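Local coordinates for protein parvulin 42 (Trypanosoma brucei brucei, PDB 6GMP) that probably catalyses cis-trans isomerisation of peptidyl-prolyl bonds in proteins, through the C-terminal parvulin-type PPIase domain that this chain represents, at residues Q45-Q50 against V115-R120. Residues are numbered along the deposited sequence; the frame is centred on the assembly and turned at random. Where two conformers were deposited one is given.
Sequences QAILAQ and VHLIYR
The backbone O of Ile-47, whose side chain meets Leu-117 across the contact, accepts a bond from NE2 of Gln-50 at 2.9 Å. NE2 lies in the carbonyl plane of Ile-47, on a lone pair of O, with an N-H...O angle of 158°, and so ties the Gln-50 side chain back to the backbone of helix 37-49. Beside this polar tie, the contact illustrates how a parvulin fold packs a helix on one face of its antiparallel sheet: one strand residue reaches across to a helix, without hydrogen bonds between the two segments. Leu-117, on an inner strand of the sheet, 114-120, holds CG beside its backbone N (chi1 -61°) and extends CD1 to the helix. CD1 of Leu-117 lies 3.9 Å from CB of Leu-48. In one of two modelled conformers of Ile-47, CG1 is 3.8 Å from CD1 of Leu-117, a less certain distance. Val-11 of the adjoining strand and Phe-69 of helix 59-69 also touch Ile-47, while Val-105 and Pro-108 pack on Leu-48. The alternation of the strand turns neighbouring His-116 to the other face, where it bonds to His-10, forming the histidine pair familiar from parvulins. On the helix side, the second methyl of Leu-117, CD2, lies 4.0 Å from Leu-48 CB.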
ATOM      1  N   GLN A  45      -9.909  -0.711  -2.328  1.00 17.86           N
ATOM      2  CA  GLN A  45     -11.040  -0.319  -1.499  1.00 18.77           C
ATOM      3  C   GLN A  45     -11.577  -1.500  -0.694  1.00 20.42           C
ATOM      4  O   GLN A  45     -11.885  -1.360   0.494  1.00 20.99           O
ATOM      5  CB  GLN A  45     -12.145   0.278  -2.369  1.00 19.49           C
ATOM      6  CG  GLN A  45     -13.424   0.637  -1.623  1.00 23.08           C
ATOM      7  CD  GLN A  45     -13.190   1.607  -0.482  1.00 28.09           C
ATOM      8  OE1 GLN A  45     -12.289   2.455  -0.542  1.00 27.23           O
ATOM      9  NE2 GLN A  45     -14.006   1.497   0.562  1.00 27.99           N
ATOM     10  N   ALA A  46     -11.717  -2.655  -1.341  1.00 19.39           N
ATOM     11  CA  ALA A  46     -12.256  -3.823  -0.659  1.00 20.65           C
ATOM     12  C   ALA A  46     -11.320  -4.356   0.421  1.00 19.86           C
ATOM     13  O   ALA A  46     -11.786  -4.729   1.507  1.00 19.90           O
ATOM     14  CB  ALA A  46     -12.577  -4.920  -1.652  1.00 21.45           C
ATOM     15  N   ILE A  47     -10.011  -4.403   0.142  1.00 20.03           N
ATOM     16  CA  ILE A  47      -9.083  -4.998   1.095  0.59 22.59           C
ATOM     17  C   ILE A  47      -8.979  -4.107   2.334  1.00 19.90           C
ATOM     18  O   ILE A  47      -8.722  -4.606   3.444  1.00 20.67           O
ATOM     19  CB  ILE A  47      -7.740  -5.387   0.464  0.59 28.97           C
ATOM     20  CG1 ILE A  47      -7.022  -4.164  -0.062  0.59 21.62           C
ATOM     21  CG2 ILE A  47      -7.974  -6.437  -0.635  0.59 26.16           C
ATOM     22  CD1 ILE A  47      -5.651  -4.479  -0.659  0.59 22.70           C
ATOM     23  N   LEU A  48      -9.200  -2.810   2.149  1.00 20.58           N
ATOM     24  CA  LEU A  48      -9.239  -1.884   3.264  1.00 21.61           C
ATOM     25  C   LEU A  48     -10.562  -2.015   4.022  1.00 20.36           C
ATOM     26  O   LEU A  48     -10.606  -2.197   5.251  1.00 21.72           O
ATOM     27  CB  LEU A  48      -9.121  -0.461   2.743  1.00 22.62           C
ATOM     28  CG  LEU A  48      -9.346   0.672   3.743  1.00 23.77           C
ATOM     29  CD1 LEU A  48      -8.243   0.711   4.819  1.00 25.00           C
ATOM     30  CD2 LEU A  48      -9.436   1.991   2.992  1.00 23.68           C
ATOM     31  N   ALA A  49     -11.658  -1.888   3.282  1.00 20.22           N
ATOM     32  CA  ALA A  49     -12.974  -1.753   3.882  1.00 21.56           C
ATOM     33  C   ALA A  49     -13.480  -3.024   4.568  1.00 22.62           C
ATOM     34  O   ALA A  49     -14.359  -2.958   5.414  1.00 24.16           O
ATOM     35  CB  ALA A  49     -13.970  -1.272   2.844  1.00 23.43           C
ATOM     36  N   GLN A  50     -12.912  -4.179   4.231  1.00 21.24           N
ATOM     37  CA  GLN A  50     -13.292  -5.403   4.931  1.00 22.46           C
ATOM     38  C   GLN A  50     -13.023  -5.266   6.441  1.00 23.14           C
ATOM     39  O   GLN A  50     -13.587  -5.993   7.242  1.00 25.19           O
ATOM     40  CB  GLN A  50     -12.560  -6.618   4.351  1.00 22.34           C
ATOM     41  CG  GLN A  50     -11.079  -6.548   4.550  1.00 21.43           C
ATOM     42  CD  GLN A  50     -10.314  -7.750   4.014  1.00 20.87           C
ATOM     43  OE1 GLN A  50     -10.795  -8.877   3.994  1.00 23.59           O
ATOM     44  NE2 GLN A  50      -9.072  -7.487   3.607  1.00 20.11           N
ATOM     45  N   VAL A 115      -1.978   1.582  -6.749  1.00 21.64           N
ATOM     46  CA  VAL A 115      -2.871   2.068  -5.719  1.00 20.67           C
ATOM     47  C   VAL A 115      -2.370   1.584  -4.363  1.00 19.29           C
ATOM     48  O   VAL A 115      -2.195   0.380  -4.153  1.00 19.00           O
ATOM     49  CB  VAL A 115      -4.314   1.586  -5.978  1.00 22.20           C
ATOM     50  CG1 VAL A 115      -5.266   2.157  -4.938  1.00 24.72           C
ATOM     51  CG2 VAL A 115      -4.753   1.980  -7.389  1.00 23.82           C
ATOM     52  N   HIS A 116      -2.124   2.528  -3.460  1.00 19.55           N
ATOM     53  CA  HIS A 116      -1.557   2.232  -2.145  1.00 18.41           C
ATOM     54  C   HIS A 116      -2.574   2.290  -1.017  1.00 19.31           C
ATOM     55  O   HIS A 116      -3.489   3.109  -1.045  1.00 21.08           O
ATOM     56  CB  HIS A 116      -0.482   3.259  -1.772  1.00 18.51           C
ATOM     57  CG  HIS A 116       0.561   3.495  -2.815  1.00 20.17           C
ATOM     58  ND1 HIS A 116       1.881   3.158  -2.626  1.00 21.88           N
ATOM     59  CD2 HIS A 116       0.502   4.117  -4.016  1.00 21.86           C
ATOM     60  CE1 HIS A 116       2.584   3.522  -3.683  1.00 23.06           C
ATOM     61  NE2 HIS A 116       1.773   4.117  -4.539  1.00 22.98           N
ATOM     62  N   LEU A 117      -2.364   1.451  -0.006  1.00 19.35           N
ATOM     63  CA  LEU A 117      -2.905   1.703   1.325  1.00 20.57           C
ATOM     64  C   LEU A 117      -1.684   1.973   2.169  1.00 19.93           C
ATOM     65  O   LEU A 117      -0.764   1.165   2.177  1.00 19.25           O
ATOM     66  CB  LEU A 117      -3.634   0.477   1.876  1.00 20.54           C
ATOM     67  CG  LEU A 117      -4.844  -0.022   1.079  1.00 21.42           C
ATOM     68  CD1 LEU A 117      -5.448  -1.256   1.754  1.00 23.41           C
ATOM     69  CD2 LEU A 117      -5.903   1.023   0.893  1.00 22.43           C
ATOM     70  N   ILE A 118      -1.670   3.108   2.862  1.00 21.46           N
ATOM     71  CA  ILE A 118      -0.522   3.516   3.662  1.00 20.27           C
ATOM     72  C   ILE A 118      -0.854   3.406   5.140  1.00 20.46           C
ATOM     73  O   ILE A 118      -1.917   3.831   5.569  1.00 21.58           O
ATOM     74  CB  ILE A 118      -0.081   4.964   3.328  1.00 21.63           C
ATOM     75  CG1 ILE A 118       0.206   5.077   1.834  1.00 22.01           C
ATOM     76  CG2 ILE A 118       1.157   5.333   4.121  1.00 21.84           C
ATOM     77  CD1 ILE A 118       0.409   6.470   1.352  1.00 24.36           C
ATOM     78  N   TYR A 119       0.074   2.834   5.901  1.00 20.28           N
ATOM     79  CA  TYR A 119      -0.083   2.635   7.331  1.00 21.82           C
ATOM     80  C   TYR A 119       1.023   3.369   8.080  1.00 21.57           C
ATOM     81  O   TYR A 119       2.203   3.221   7.765  1.00 21.95           O
ATOM     82  CB  TYR A 119      -0.022   1.139   7.646  1.00 18.64           C
ATOM     83  CG  TYR A 119      -0.034   0.788   9.112  1.00 20.75           C
ATOM     84  CD1 TYR A 119      -1.147   1.035   9.908  1.00 21.93           C
ATOM     85  CD2 TYR A 119       1.055   0.157   9.700  1.00 22.41           C
ATOM     86  CE1 TYR A 119      -1.162   0.691  11.238  1.00 23.55           C
ATOM     87  CE2 TYR A 119       1.048  -0.194  11.031  1.00 23.70           C
ATOM     88  CZ  TYR A 119      -0.067   0.071  11.802  1.00 23.82           C
ATOM     89  OH  TYR A 119      -0.073  -0.280  13.128  1.00 28.09           O
ATOM     90  N   ARG A 120       0.640   4.155   9.074  1.00 23.24           N
ATOM     91  CA  ARG A 120       1.619   4.792   9.944  1.00 23.19           C
ATOM     92  C   ARG A 120       1.843   3.934  11.187  1.00 24.72           C
ATOM     93  O   ARG A 120       0.919   3.715  11.989  1.00 27.48           O
ATOM     94  CB  ARG A 120       1.165   6.191  10.353  1.00 26.21           C
ATOM     95  CG  ARG A 120       2.189   6.892  11.213  1.00 27.65           C
ATOM     96  CD  ARG A 120       1.770   8.290  11.557  1.00 29.75           C
ATOM     97  NE  ARG A 120       2.651   8.854  12.568  1.00 32.88           N
ATOM     98  CZ  ARG A 120       2.469  10.033  13.147  1.00 35.66           C
ATOM     99  NH1 ARG A 120       1.434  10.797  12.816  1.00 38.11           N
ATOM    100  NH2 ARG A 120       3.335  10.444  14.055  1.00 40.70           N
TER